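Local coordinates for alkylpurine DNA glycosylase AlkC (Pseudomonas fluorescens, PDB 5VI0), which excises alkylated purine bases from damaged DNA, an early step of base excision repair, and does so without flipping the damaged nucleotide out of the helix, at residues S123-I128 / P164-S169; D150-R155 / D192-V197. All coordinates share one frame; numbering follows the deposited sequence.

Contact 1: residues S123-I128 / P164-S169; sequences SAEFAI and PRLPWS. With P4K (polyethylene glycol), chain G; nucleotides of chain E.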
ATOM      1  N   SER A 123      -0.489 -11.455 -11.889  1.00 18.14           N
ATOM      2  CA  SER A 123       0.522 -11.005 -10.945  1.00 21.33           C
ATOM      3  C   SER A 123       1.083 -12.155 -10.133  1.00 23.60           C
ATOM      4  O   SER A 123       0.328 -12.958  -9.576  1.00 18.97           O
ATOM      5  CB  SER A 123      -0.039  -9.942  -9.990  1.00 17.30           C
ATOM      6  OG  SER A 123       0.926  -9.654  -8.986  1.00 24.67           O
ATOM      7  N   ALA A 124       2.409 -12.222 -10.037  1.00 14.60           N
ATOM      8  CA  ALA A 124       3.067 -13.161  -9.146  1.00 18.20           C
ATOM      9  C   ALA A 124       3.379 -12.547  -7.784  1.00 19.90           C
ATOM     10  O   ALA A 124       4.263 -13.046  -7.080  1.00 17.43           O
ATOM     11  CB  ALA A 124       4.337 -13.703  -9.796  1.00 13.92           C
ATOM     12  N   GLU A 125       2.654 -11.494  -7.386  1.00 12.93           N
ATOM     13  CA  GLU A 125       2.999 -10.794  -6.153  1.00 20.97           C
ATOM     14  C   GLU A 125       2.804 -11.685  -4.933  1.00 17.79           C
ATOM     15  O   GLU A 125       3.576 -11.596  -3.970  1.00 18.13           O
ATOM     16  CB  GLU A 125       2.187  -9.490  -6.015  1.00 16.17           C
ATOM     17  CG  GLU A 125       0.698  -9.679  -5.743  1.00 19.16           C
ATOM     18  CD  GLU A 125      -0.144  -8.453  -6.081  1.00 28.85           C
ATOM     19  OE1 GLU A 125      -0.715  -7.856  -5.138  1.00 29.04           O
ATOM     20  OE2 GLU A 125      -0.245  -8.092  -7.288  1.00 20.32           O
ATOM     21  N   PHE A 126       1.781 -12.546  -4.942  1.00 13.22           N
ATOM     22  CA  PHE A 126       1.582 -13.429  -3.795  1.00 20.25           C
ATOM     23  C   PHE A 126       2.575 -14.571  -3.810  1.00 23.67           C
ATOM     24  O   PHE A 126       3.124 -14.934  -2.765  1.00 32.76           O
ATOM     25  CB  PHE A 126       0.154 -13.979  -3.768  1.00 12.97           C
ATOM     26  CG  PHE A 126      -0.894 -12.907  -3.684  1.00 22.35           C
ATOM     27  CD1 PHE A 126      -1.038 -12.148  -2.524  1.00 15.66           C
ATOM     28  CD2 PHE A 126      -1.721 -12.640  -4.764  1.00 22.15           C
ATOM     29  CE1 PHE A 126      -1.992 -11.168  -2.442  1.00 17.74           C
ATOM     30  CE2 PHE A 126      -2.673 -11.641  -4.691  1.00 24.23           C
ATOM     31  CZ  PHE A 126      -2.807 -10.901  -3.536  1.00 21.70           C
ATOM     32  N   ALA A 127       2.831 -15.125  -4.997  1.00 17.45           N
ATOM     33  CA  ALA A 127       3.654 -16.326  -5.109  1.00 18.57           C
ATOM     34  C   ALA A 127       5.121 -16.025  -4.819  1.00 24.53           C
ATOM     35  O   ALA A 127       5.814 -16.845  -4.205  1.00 21.10           O
ATOM     36  CB  ALA A 127       3.494 -16.938  -6.502  1.00 14.91           C
ATOM     37  N   ILE A 128       5.613 -14.856  -5.242  1.00 15.90           N
ATOM     38  CA  ILE A 128       7.010 -14.529  -5.010  1.00 16.72           C
ATOM     39  C   ILE A 128       7.298 -14.460  -3.522  1.00 25.70           C
ATOM     40  O   ILE A 128       8.431 -14.693  -3.090  1.00 30.49           O
ATOM     41  CB  ILE A 128       7.383 -13.204  -5.724  1.00 24.07           C
ATOM     42  CG1 ILE A 128       8.891 -12.920  -5.623  1.00 21.24           C
ATOM     43  CG2 ILE A 128       6.564 -12.050  -5.187  1.00 15.77           C
ATOM     44  CD1 ILE A 128       9.768 -13.914  -6.415  1.00 23.59           C
ATOM     45  N   PRO A 164       6.682  -4.544   2.351  1.00 24.00           N
ATOM     46  CA  PRO A 164       6.488  -5.025   3.727  1.00 23.14           C
ATOM     47  C   PRO A 164       5.061  -5.458   4.013  1.00 19.99           C
ATOM     48  O   PRO A 164       4.854  -6.527   4.603  1.00 22.82           O
ATOM     49  CB  PRO A 164       6.897  -3.816   4.574  1.00 25.66           C
ATOM     50  CG  PRO A 164       7.659  -2.933   3.651  1.00 18.19           C
ATOM     51  CD  PRO A 164       7.128  -3.147   2.303  1.00 16.01           C
ATOM     52  N   ARG A 165       4.067  -4.669   3.592  1.00 19.70           N
ATOM     53  CA  ARG A 165       2.675  -4.932   3.951  1.00 24.46           C
ATOM     54  C   ARG A 165       1.743  -5.087   2.758  1.00 26.58           C
ATOM     55  O   ARG A 165       0.789  -4.321   2.619  1.00 32.71           O
ATOM     56  CB  ARG A 165       2.138  -3.810   4.835  1.00 22.79           C
ATOM     57  CG  ARG A 165       3.051  -3.451   5.950  1.00 24.35           C
ATOM     58  CD  ARG A 165       2.328  -2.612   6.951  1.00 29.17           C
ATOM     59  NE  ARG A 165       3.197  -2.328   8.075  1.00 36.04           N
ATOM     60  CZ  ARG A 165       2.769  -1.963   9.273  1.00 29.11           C
ATOM     61  NH1 ARG A 165       1.466  -1.837   9.513  1.00 19.56           N
ATOM     62  NH2 ARG A 165       3.655  -1.730  10.228  1.00 23.64           N
ATOM     63  N   LEU A 166       1.979  -6.075   1.915  1.00 30.64           N
ATOM     64  CA  LEU A 166       1.096  -6.312   0.778  1.00 23.99           C
ATOM     65  C   LEU A 166      -0.302  -6.720   1.252  1.00 20.68           C
ATOM     66  O   LEU A 166      -0.424  -7.609   2.096  1.00 22.26           O
ATOM     67  CB  LEU A 166       1.702  -7.404  -0.092  1.00 17.82           C
ATOM     68  CG  LEU A 166       0.963  -7.640  -1.395  1.00 20.98           C
ATOM     69  CD1 LEU A 166       1.108  -6.425  -2.278  1.00 12.16           C
ATOM     70  CD2 LEU A 166       1.530  -8.887  -2.043  1.00 17.75           C
ATOM     71  N   PRO A 167      -1.368  -6.084   0.773  1.00 19.34           N
ATOM     72  CA  PRO A 167      -2.712  -6.545   1.164  1.00 13.55           C
ATOM     73  C   PRO A 167      -3.009  -7.955   0.658  1.00 17.12           C
ATOM     74  O   PRO A 167      -2.588  -8.354  -0.431  1.00 12.42           O
ATOM     75  CB  PRO A 167      -3.639  -5.494   0.543  1.00 14.74           C
ATOM     76  CG  PRO A 167      -2.778  -4.202   0.586  1.00 10.56           C
ATOM     77  CD  PRO A 167      -1.381  -4.698   0.250  1.00 19.32           C
ATOM     78  N   TRP A 168      -3.724  -8.723   1.485  1.00 19.55           N
ATOM     79  CA  TRP A 168      -4.053 -10.131   1.250  1.00 17.68           C
ATOM     80  C   TRP A 168      -2.835 -11.031   1.315  1.00 20.29           C
ATOM     81  O   TRP A 168      -2.855 -12.124   0.771  1.00 23.88           O
ATOM     82  CB  TRP A 168      -4.779 -10.364  -0.094  1.00 12.97           C
ATOM     83  CG  TRP A 168      -6.217  -9.919  -0.099  1.00 13.03           C
ATOM     84  CD1 TRP A 168      -6.843  -9.147   0.851  1.00 11.85           C
ATOM     85  CD2 TRP A 168      -7.211 -10.228  -1.079  1.00 19.45           C
ATOM     86  NE1 TRP A 168      -8.155  -8.946   0.510  1.00 15.65           N
ATOM     87  CE2 TRP A 168      -8.412  -9.594  -0.669  1.00 18.46           C
ATOM     88  CE3 TRP A 168      -7.209 -10.968  -2.266  1.00 24.33           C
ATOM     89  CZ2 TRP A 168      -9.602  -9.693  -1.399  1.00 11.52           C
ATOM     90  CZ3 TRP A 168      -8.393 -11.052  -3.001  1.00 25.29           C
ATOM     91  CH2 TRP A 168      -9.573 -10.412  -2.563  1.00 12.44           C
ATOM     92  N   SER A 169      -1.759 -10.609   1.963  1.00 22.23           N
ATOM     93  CA  SER A 169      -0.626 -11.501   2.153  1.00 20.18           C
ATOM     94  C   SER A 169      -0.034 -11.239   3.525  1.00 19.69           C
ATOM     95  O   SER A 169      -0.218 -10.168   4.108  1.00 24.08           O
ATOM     96  CB  SER A 169       0.440 -11.320   1.057  1.00 24.74           C
ATOM     97  OG  SER A 169       1.516 -12.232   1.220  1.00 27.68           O
TER
HETATM   98  O1  P4K G 401      -0.502  -2.257 -17.750  1.00 35.80           O
HETATM   99  C1  P4K G 401      -1.587  -2.453 -16.867  1.00 35.01           C
HETATM  100  C2  P4K G 401      -1.212  -3.382 -15.702  1.00 31.46           C
HETATM  101  O2  P4K G 401      -2.304  -4.209 -15.360  1.00 31.32           O
HETATM  102  C3  P4K G 401      -2.023  -5.571 -15.115  1.00 27.52           C
HETATM  103  C4  P4K G 401      -3.108  -6.462 -15.753  1.00 37.28           C
HETATM  104  O3  P4K G 401      -2.619  -7.720 -16.167  1.00 36.17           O
HETATM  105  C5  P4K G 401      -2.831  -8.090 -17.518  1.00 38.23           C
HETATM  106  C6  P4K G 401      -4.295  -7.860 -17.929  1.00 49.06           C
HETATM  107  O4  P4K G 401      -4.897  -9.065 -18.338  1.00 51.80           O
HETATM  108  C7  P4K G 401      -6.304  -9.153 -18.253  1.00 44.16           C
HETATM  109  C8  P4K G 401      -6.825  -8.545 -16.941  1.00 43.23           C
HETATM  110  O5  P4K G 401      -8.226  -8.398 -17.031  1.00 44.85           O
HETATM  111  C9  P4K G 401      -8.975  -9.150 -16.110  1.00 49.36           C
HETATM  112  C10 P4K G 401      -9.187  -8.403 -14.785  1.00 49.96           C
HETATM  113  O6  P4K G 401      -8.352  -8.848 -13.738  1.00 44.98           O
HETATM  114  C11 P4K G 401      -7.398  -7.894 -13.318  1.00 35.38           C
HETATM  115  C12 P4K G 401      -6.969  -8.136 -11.864  1.00 32.08           C
HETATM  116  O7  P4K G 401      -5.594  -8.456 -11.870  1.00 38.79           O
HETATM  117  C13 P4K G 401      -5.140  -9.393 -10.918  1.00 36.63           C
HETATM  118  C14 P4K G 401      -4.415  -8.637  -9.801  1.00 44.10           C
HETATM  119  O8  P4K G 401      -4.158  -9.456  -8.689  1.00 40.07           O
HETATM  120  C15 P4K G 401      -5.222  -9.687  -7.807  1.00 38.08           C
HETATM  121  C16 P4K G 401      -5.604  -8.385  -7.113  1.00 43.03           C
HETATM  122  C17 P4K G 401      -7.318  -7.617  -5.704  1.00 28.16           C
HETATM  123  C18 P4K G 401      -7.483  -7.613  -4.179  1.00 25.61           C
HETATM  124  C19 P4K G 401      -6.196  -6.692  -2.406  1.00 25.60           C
HETATM  125  C20 P4K G 401      -6.866  -5.856  -1.307  1.00 28.87           C
HETATM  126  C21 P4K G 401      -6.914  -3.458  -1.517  1.00 19.75           C
HETATM  127  C22 P4K G 401      -6.979  -2.680  -2.835  1.00 30.74           C
HETATM  128  C23 P4K G 401      -8.769  -1.330  -3.659  1.00 26.63           C
HETATM  129  C24 P4K G 401     -10.039  -1.002  -2.879  1.00 27.56           C
HETATM  130  C25 P4K G 401     -11.630  -2.710  -3.077  1.00 34.86           C
HETATM  131  C26 P4K G 401     -12.996  -2.967  -3.698  1.00 38.36           C
HETATM  132  C27 P4K G 401     -12.937  -4.446  -5.517  1.00 52.22           C
HETATM  133  C28 P4K G 401     -13.666  -4.463  -6.864  1.00 58.80           C
HETATM  134  C29 P4K G 401     -15.219  -2.810  -7.575  1.00 51.51           C
HETATM  135  C30 P4K G 401     -15.272  -1.366  -8.082  1.00 42.80           C
HETATM  136  O10 P4K G 401      -6.821  -6.490  -3.646  1.00 27.73           O
HETATM  137  O11 P4K G 401      -7.469  -4.707  -1.851  1.00 31.69           O
HETATM  138  O12 P4K G 401      -7.780  -1.537  -2.690  1.00 34.20           O
HETATM  139  O13 P4K G 401     -11.184  -1.471  -3.534  1.00 29.61           O
HETATM  140  O14 P4K G 401     -12.828  -3.122  -5.078  1.00 45.33           O
HETATM  141  O15 P4K G 401     -13.879  -3.156  -7.331  1.00 61.42           O
HETATM  142  O9  P4K G 401      -6.464  -8.675  -6.049  1.00 38.68           O
ATOM    143  P    DG E   8     -15.602 -10.315  -0.626  1.00 20.75           P
ATOM    144  OP1  DG E   8     -15.847 -11.365  -1.639  1.00 29.08           O
ATOM    145  OP2  DG E   8     -16.680  -9.914   0.301  1.00 25.86           O
ATOM    146  O5'  DG E   8     -14.367 -10.710   0.301  1.00 23.47           O
ATOM    147  C5'  DG E   8     -13.145 -11.140  -0.269  1.00 14.48           C
ATOM    148  C4'  DG E   8     -12.032 -11.002   0.744  1.00 14.43           C
ATOM    149  O4'  DG E   8     -11.787  -9.572   1.017  1.00 14.17           O
ATOM    150  C3'  DG E   8     -12.328 -11.642   2.111  1.00 15.21           C
ATOM    151  O3'  DG E   8     -11.137 -12.170   2.653  1.00 23.62           O
ATOM    152  C2'  DG E   8     -12.783 -10.438   2.935  1.00 15.44           C
ATOM    153  C1'  DG E   8     -11.793  -9.400   2.415  1.00 14.68           C
ATOM    154  N9   DG E   8     -12.083  -8.013   2.789  1.00 26.32           N
ATOM    155  C8   DG E   8     -13.252  -7.518   3.338  1.00 27.86           C
ATOM    156  N7   DG E   8     -13.194  -6.242   3.627  1.00 21.33           N
ATOM    157  C5   DG E   8     -11.902  -5.866   3.251  1.00 23.28           C
ATOM    158  C6   DG E   8     -11.252  -4.600   3.324  1.00 18.89           C
ATOM    159  O6   DG E   8     -11.704  -3.521   3.739  1.00 19.67           O
ATOM    160  N1   DG E   8      -9.945  -4.672   2.851  1.00 18.89           N
ATOM    161  C2   DG E   8      -9.343  -5.817   2.362  1.00 21.62           C
ATOM    162  N2   DG E   8      -8.079  -5.694   1.943  1.00 16.03           N
ATOM    163  N3   DG E   8      -9.936  -6.996   2.295  1.00 13.63           N
ATOM    164  C4   DG E   8     -11.205  -6.950   2.749  1.00 25.12           C
TER
HETATM  165  O   HOH W   1      -2.479  -6.908  -2.849  1.00 17.96           O
HETATM  166  O   HOH W   2       1.132 -14.320  -0.369  1.00 21.74           O

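Contact 2: residues D150-R155 / D192-V197; sequences DNEHVR and DSSLYV. With P4K (polyethylene glycol), chain G.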
ATOM      1  N   ASP A 150      12.720  -4.803 -19.222  1.00 29.06           N
ATOM      2  CA  ASP A 150      12.009  -3.932 -20.151  1.00 31.08           C
ATOM      3  C   ASP A 150      10.505  -3.983 -19.977  1.00 32.13           C
ATOM      4  O   ASP A 150       9.810  -3.061 -20.418  1.00 35.77           O
ATOM      5  CB  ASP A 150      12.340  -4.310 -21.596  1.00 35.82           C
ATOM      6  CG  ASP A 150      13.770  -4.013 -21.949  1.00 46.77           C
ATOM      7  OD1 ASP A 150      14.632  -4.874 -21.692  1.00 53.83           O
ATOM      8  OD2 ASP A 150      14.035  -2.908 -22.464  1.00 51.92           O
ATOM      9  N   ASN A 151       9.992  -5.046 -19.375  1.00 25.67           N
ATOM     10  CA  ASN A 151       8.560  -5.237 -19.209  1.00 27.72           C
ATOM     11  C   ASN A 151       8.101  -4.539 -17.928  1.00 24.96           C
ATOM     12  O   ASN A 151       8.602  -4.831 -16.835  1.00 24.89           O
ATOM     13  CB  ASN A 151       8.235  -6.731 -19.171  1.00 29.79           C
ATOM     14  CG  ASN A 151       6.760  -7.010 -19.338  1.00 35.31           C
ATOM     15  OD1 ASN A 151       5.935  -6.603 -18.515  1.00 36.01           O
ATOM     16  ND2 ASN A 151       6.417  -7.711 -20.404  1.00 40.54           N
ATOM     17  N   GLU A 152       7.149  -3.618 -18.060  1.00 27.28           N
ATOM     18  CA  GLU A 152       6.678  -2.906 -16.879  1.00 27.13           C
ATOM     19  C   GLU A 152       6.032  -3.862 -15.876  1.00 23.73           C
ATOM     20  O   GLU A 152       6.037  -3.587 -14.668  1.00 25.19           O
ATOM     21  CB  GLU A 152       5.711  -1.778 -17.286  1.00 19.27           C
ATOM     22  CG  GLU A 152       4.391  -2.270 -17.880  1.00 28.28           C
ATOM     23  CD  GLU A 152       3.373  -1.156 -18.143  1.00 36.89           C
ATOM     24  OE1 GLU A 152       2.689  -1.225 -19.185  1.00 40.24           O
ATOM     25  OE2 GLU A 152       3.242  -0.223 -17.315  1.00 36.98           O
ATOM     26  N   HIS A 153       5.491  -4.994 -16.343  1.00 15.88           N
ATOM     27  CA  HIS A 153       4.902  -5.955 -15.409  1.00 19.06           C
ATOM     28  C   HIS A 153       5.973  -6.607 -14.548  1.00 20.46           C
ATOM     29  O   HIS A 153       5.775  -6.809 -13.345  1.00 17.01           O
ATOM     30  CB  HIS A 153       4.104  -7.016 -16.164  1.00 18.50           C
ATOM     31  CG  HIS A 153       2.855  -6.485 -16.784  1.00 29.76           C
ATOM     32  ND1 HIS A 153       1.638  -6.496 -16.136  1.00 28.07           N
ATOM     33  CD2 HIS A 153       2.638  -5.898 -17.986  1.00 31.59           C
ATOM     34  CE1 HIS A 153       0.723  -5.951 -16.919  1.00 30.79           C
ATOM     35  NE2 HIS A 153       1.305  -5.578 -18.046  1.00 32.20           N
ATOM     36  N   VAL A 154       7.117  -6.926 -15.155  1.00 16.98           N
ATOM     37  CA  VAL A 154       8.229  -7.521 -14.426  1.00 15.15           C
ATOM     38  C   VAL A 154       8.809  -6.508 -13.452  1.00 19.19           C
ATOM     39  O   VAL A 154       8.994  -6.798 -12.264  1.00 18.86           O
ATOM     40  CB  VAL A 154       9.288  -8.044 -15.423  1.00 20.89           C
ATOM     41  CG1 VAL A 154      10.453  -8.724 -14.715  1.00 15.71           C
ATOM     42  CG2 VAL A 154       8.630  -8.999 -16.425  1.00 21.18           C
ATOM     43  N   ARG A 155       9.079  -5.292 -13.936  1.00 16.11           N
ATOM     44  CA  ARG A 155       9.509  -4.226 -13.040  1.00 18.28           C
ATOM     45  C   ARG A 155       8.527  -4.050 -11.887  1.00 17.90           C
ATOM     46  O   ARG A 155       8.932  -3.939 -10.722  1.00 19.72           O
ATOM     47  CB  ARG A 155       9.658  -2.925 -13.816  1.00 19.42           C
ATOM     48  CG  ARG A 155      11.014  -2.643 -14.393  1.00 21.56           C
ATOM     49  CD  ARG A 155      10.962  -1.299 -15.120  1.00 21.47           C
ATOM     50  NE  ARG A 155      10.556  -1.557 -16.487  1.00 31.11           N
ATOM     51  CZ  ARG A 155       9.692  -0.827 -17.167  1.00 32.45           C
ATOM     52  NH1 ARG A 155       9.131   0.217 -16.606  1.00 13.05           N
ATOM     53  NH2 ARG A 155       9.389  -1.154 -18.411  1.00 44.01           N
ATOM     54  N   ASP A 192      10.485   5.801 -12.984  1.00 21.34           N
ATOM     55  CA  ASP A 192       9.894   4.937 -13.993  1.00 17.86           C
ATOM     56  C   ASP A 192       8.770   5.632 -14.749  1.00 21.04           C
ATOM     57  O   ASP A 192       7.954   6.352 -14.173  1.00 25.75           O
ATOM     58  CB  ASP A 192       9.369   3.673 -13.341  1.00 17.06           C
ATOM     59  CG  ASP A 192       9.304   2.528 -14.302  1.00 25.06           C
ATOM     60  OD1 ASP A 192       8.469   2.582 -15.232  1.00 21.59           O
ATOM     61  OD2 ASP A 192      10.103   1.584 -14.136  1.00 30.64           O
ATOM     62  N   SER A 193       8.727   5.409 -16.057  1.00 21.11           N
ATOM     63  CA  SER A 193       7.678   6.037 -16.845  1.00 26.15           C
ATOM     64  C   SER A 193       6.335   5.376 -16.593  1.00 24.98           C
ATOM     65  O   SER A 193       5.296   6.035 -16.671  1.00 26.29           O
ATOM     66  CB  SER A 193       8.036   5.980 -18.327  1.00 32.20           C
ATOM     67  OG  SER A 193       8.612   4.726 -18.657  1.00 44.30           O
ATOM     68  N   SER A 194       6.342   4.090 -16.273  1.00 26.36           N
ATOM     69  CA  SER A 194       5.110   3.326 -16.139  1.00 26.35           C
ATOM     70  C   SER A 194       4.315   3.784 -14.918  1.00 21.88           C
ATOM     71  O   SER A 194       4.809   3.742 -13.787  1.00 17.87           O
ATOM     72  CB  SER A 194       5.447   1.840 -16.044  1.00 20.20           C
ATOM     73  OG  SER A 194       4.387   1.119 -15.463  1.00 19.07           O
ATOM     74  N   LEU A 195       3.076   4.212 -15.143  1.00 16.28           N
ATOM     75  CA  LEU A 195       2.187   4.488 -14.019  1.00 16.03           C
ATOM     76  C   LEU A 195       2.015   3.252 -13.139  1.00 17.57           C
ATOM     77  O   LEU A 195       1.974   3.352 -11.906  1.00 17.84           O
ATOM     78  CB  LEU A 195       0.841   4.974 -14.545  1.00 12.94           C
ATOM     79  CG  LEU A 195      -0.277   5.188 -13.525  1.00 27.44           C
ATOM     80  CD1 LEU A 195       0.104   6.265 -12.522  1.00 20.96           C
ATOM     81  CD2 LEU A 195      -1.562   5.541 -14.244  1.00 11.94           C
ATOM     82  N   TYR A 196       1.935   2.073 -13.764  1.00 14.83           N
ATOM     83  CA  TYR A 196       1.731   0.831 -13.025  1.00 12.16           C
ATOM     84  C   TYR A 196       2.874   0.583 -12.064  1.00 14.30           C
ATOM     85  O   TYR A 196       2.653   0.264 -10.888  1.00 15.05           O
ATOM     86  CB  TYR A 196       1.599  -0.328 -14.012  1.00 30.14           C
ATOM     87  CG  TYR A 196       1.247  -1.694 -13.433  1.00 26.49           C
ATOM     88  CD1 TYR A 196       0.249  -1.844 -12.470  1.00 18.66           C
ATOM     89  CD2 TYR A 196       1.874  -2.841 -13.910  1.00 15.47           C
ATOM     90  CE1 TYR A 196      -0.084  -3.096 -11.991  1.00 20.45           C
ATOM     91  CE2 TYR A 196       1.551  -4.084 -13.438  1.00 14.05           C
ATOM     92  CZ  TYR A 196       0.585  -4.213 -12.487  1.00 20.62           C
ATOM     93  OH  TYR A 196       0.296  -5.465 -12.040  1.00 24.68           O
ATOM     94  N   VAL A 197       4.112   0.723 -12.555  1.00 16.65           N
ATOM     95  CA  VAL A 197       5.288   0.625 -11.691  1.00 17.12           C
ATOM     96  C   VAL A 197       5.273   1.731 -10.640  1.00 13.97           C
ATOM     97  O   VAL A 197       5.506   1.470  -9.451  1.00 15.47           O
ATOM     98  CB  VAL A 197       6.585   0.667 -12.522  1.00 22.17           C
ATOM     99  CG1 VAL A 197       7.812   0.682 -11.602  1.00 15.22           C
ATOM    100  CG2 VAL A 197       6.644  -0.504 -13.500  1.00 16.86           C
TER
HETATM  101  O1  P4K G 401      -0.502  -2.257 -17.750  1.00 35.80           O
HETATM  102  C1  P4K G 401      -1.587  -2.453 -16.867  1.00 35.01           C
HETATM  103  C2  P4K G 401      -1.212  -3.382 -15.702  1.00 31.46           C
HETATM  104  O2  P4K G 401      -2.304  -4.209 -15.360  1.00 31.32           O
HETATM  105  C3  P4K G 401      -2.023  -5.571 -15.115  1.00 27.52           C
HETATM  106  C4  P4K G 401      -3.108  -6.462 -15.753  1.00 37.28           C
HETATM  107  O3  P4K G 401      -2.619  -7.720 -16.167  1.00 36.17           O
HETATM  108  C5  P4K G 401      -2.831  -8.090 -17.518  1.00 38.23           C
HETATM  109  C6  P4K G 401      -4.295  -7.860 -17.929  1.00 49.06           C
HETATM  110  O4  P4K G 401      -4.897  -9.065 -18.338  1.00 51.80           O
HETATM  111  C7  P4K G 401      -6.304  -9.153 -18.253  1.00 44.16           C
HETATM  112  C8  P4K G 401      -6.825  -8.545 -16.941  1.00 43.23           C
HETATM  113  O5  P4K G 401      -8.226  -8.398 -17.031  1.00 44.85           O
HETATM  114  C9  P4K G 401      -8.975  -9.150 -16.110  1.00 49.36           C
HETATM  115  C10 P4K G 401      -9.187  -8.403 -14.785  1.00 49.96           C
HETATM  116  O6  P4K G 401      -8.352  -8.848 -13.738  1.00 44.98           O
HETATM  117  C11 P4K G 401      -7.398  -7.894 -13.318  1.00 35.38           C
HETATM  118  C12 P4K G 401      -6.969  -8.136 -11.864  1.00 32.08           C
HETATM  119  O7  P4K G 401      -5.594  -8.456 -11.870  1.00 38.79           O
HETATM  120  C13 P4K G 401      -5.140  -9.393 -10.918  1.00 36.63           C
HETATM  121  C14 P4K G 401      -4.415  -8.637  -9.801  1.00 44.10           C
HETATM  122  O8  P4K G 401      -4.158  -9.456  -8.689  1.00 40.07           O
HETATM  123  C15 P4K G 401      -5.222  -9.687  -7.807  1.00 38.08           C
HETATM  124  C16 P4K G 401      -5.604  -8.385  -7.113  1.00 43.03           C
HETATM  125  C17 P4K G 401      -7.318  -7.617  -5.704  1.00 28.16           C
HETATM  126  C18 P4K G 401      -7.483  -7.613  -4.179  1.00 25.61           C
HETATM  127  C19 P4K G 401      -6.196  -6.692  -2.406  1.00 25.60           C
HETATM  128  C20 P4K G 401      -6.866  -5.856  -1.307  1.00 28.87           C
HETATM  129  C21 P4K G 401      -6.914  -3.458  -1.517  1.00 19.75           C
HETATM  130  C22 P4K G 401      -6.979  -2.680  -2.835  1.00 30.74           C
HETATM  131  C23 P4K G 401      -8.769  -1.330  -3.659  1.00 26.63           C
HETATM  132  C24 P4K G 401     -10.039  -1.002  -2.879  1.00 27.56           C
HETATM  133  C25 P4K G 401     -11.630  -2.710  -3.077  1.00 34.86           C
HETATM  134  C26 P4K G 401     -12.996  -2.967  -3.698  1.00 38.36           C
HETATM  135  C27 P4K G 401     -12.937  -4.446  -5.517  1.00 52.22           C
HETATM  136  C28 P4K G 401     -13.666  -4.463  -6.864  1.00 58.80           C
HETATM  137  C29 P4K G 401     -15.219  -2.810  -7.575  1.00 51.51           C
HETATM  138  C30 P4K G 401     -15.272  -1.366  -8.082  1.00 42.80           C
HETATM  139  O10 P4K G 401      -6.821  -6.490  -3.646  1.00 27.73           O
HETATM  140  O11 P4K G 401      -7.469  -4.707  -1.851  1.00 31.69           O
HETATM  141  O12 P4K G 401      -7.780  -1.537  -2.690  1.00 34.20           O
HETATM  142  O13 P4K G 401     -11.184  -1.471  -3.534  1.00 29.61           O
HETATM  143  O14 P4K G 401     -12.828  -3.122  -5.078  1.00 45.33           O
HETATM  144  O15 P4K G 401     -13.879  -3.156  -7.331  1.00 61.42           O
HETATM  145  O9  P4K G 401      -6.464  -8.675  -6.049  1.00 38.68           O
HETATM  146  O   HOH W   3       1.269   2.114 -16.533  1.00 21.07           O
HETATM  147  O   HOH W   4       1.034  -7.495 -13.561  1.00  6.37           O

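Contact 1: residues S123-I128 / P164-S169
The F126 ring points its edge at the type II beta turn L166-S169: S169 CB and the carbonyl oxygen of P167 lie near the ring plane, with C15 of the polyethylene glycol also at the rim, while CG of the neighbouring E125, set between its own backbone N and carbonyl carbon (chi1 70°), sits over the centre of one face. The contact packs helix 125-134 near its beginning against the loop that follows helix 152-161, within the helical-repeat domain of this DNA glycosylase. F126 CE1 also meets W168 CB at 3.7 Å. The indole of W168 leads away from F126; C18 of the glycol lies over one face, offset toward the rim, and DNA is at its edge, where NE1 donates to N3 of DG8 of chain E (3.2 Å, 169°). L166 and E125 cross at about a right angle, L166 CD1 resting 3.7 Å from E125 OE1. That oxygen accepts from water 1, which also donates to P167 O and so joins E125 to the turn. E125 OE2 is held by a salt bridge to R156 and by S123, whose OG donates to its anti lone pair at 2.6 Å and, closing an ST turn, accepts from E125 N at 3.0 Å.

Contact 2: residues D150-R155 / D192-V197
S194 OG donates to E152 OE2 at 2.6 Å, on the carboxylate's anti lone pair, and the same oxygen also takes a bond from water 3. The E152 carboxylate gets there because CG lies between the backbone N and the carbonyl carbon (chi1 67°) and the chain runs extended beyond it. A second polar link joins R155 to D192: the guanidinium and carboxylate are nearly coplanar, and NH1 forms a salt bridge with OD1 at 2.8 Å while donating to the syn lone pair of OD2 at 3.0 Å. V197 CG2 fills in between, 3.4 Å from E152 O and close to R155 CB. Toward the glycol, Y196 turns its edge to the face of H153 in an offset edge-to-face pair, centroids 5.3 Å apart and planes at 60°. Water 4 bridges H153 ND1 and Y196 OH, and the glycol's C2 lies over the centre of one Y196 face.

The next shell fixes these groups. R155 NH2 donates to D150 O from above the carbonyl plane, and NE reaches D149 O, so the guanidinium is held on several sides. D192 OD1 accepts from S194 N in an Asx turn, and S194 OG in turn takes V197 N at 2.9 Å along an almost straight bond (176°). N151 OD1 likewise accepts from H153 N. Both segments are therefore N-capped helix starts, lying side by side as in a helical-repeat solenoid, with E152, H153 and Y196 lining the glycol pocket.

Overall arrangement
From the N terminus, the chain enters helix 125-134 at 123-128, passes through helix 136-146 and begins helix 152-161 at 150-155. Contact 1 then closes its loop when the segment after that helix, 164-169, returns to the start of 125-134. Contact 2 closes later, when 192-197 meets 150-155. The two loops cross, because 150-155 lies inside the first and 164-169 inside the second. The centres of the two contacts lie about 17 Å apart and the contacts do not touch, but one polyethylene glycol reaches both. Contact 1 ties the loop that follows helix 152-161 back to helix 125-134, and contact 2 sets the start of helix 152-161 against that of helix 195-209.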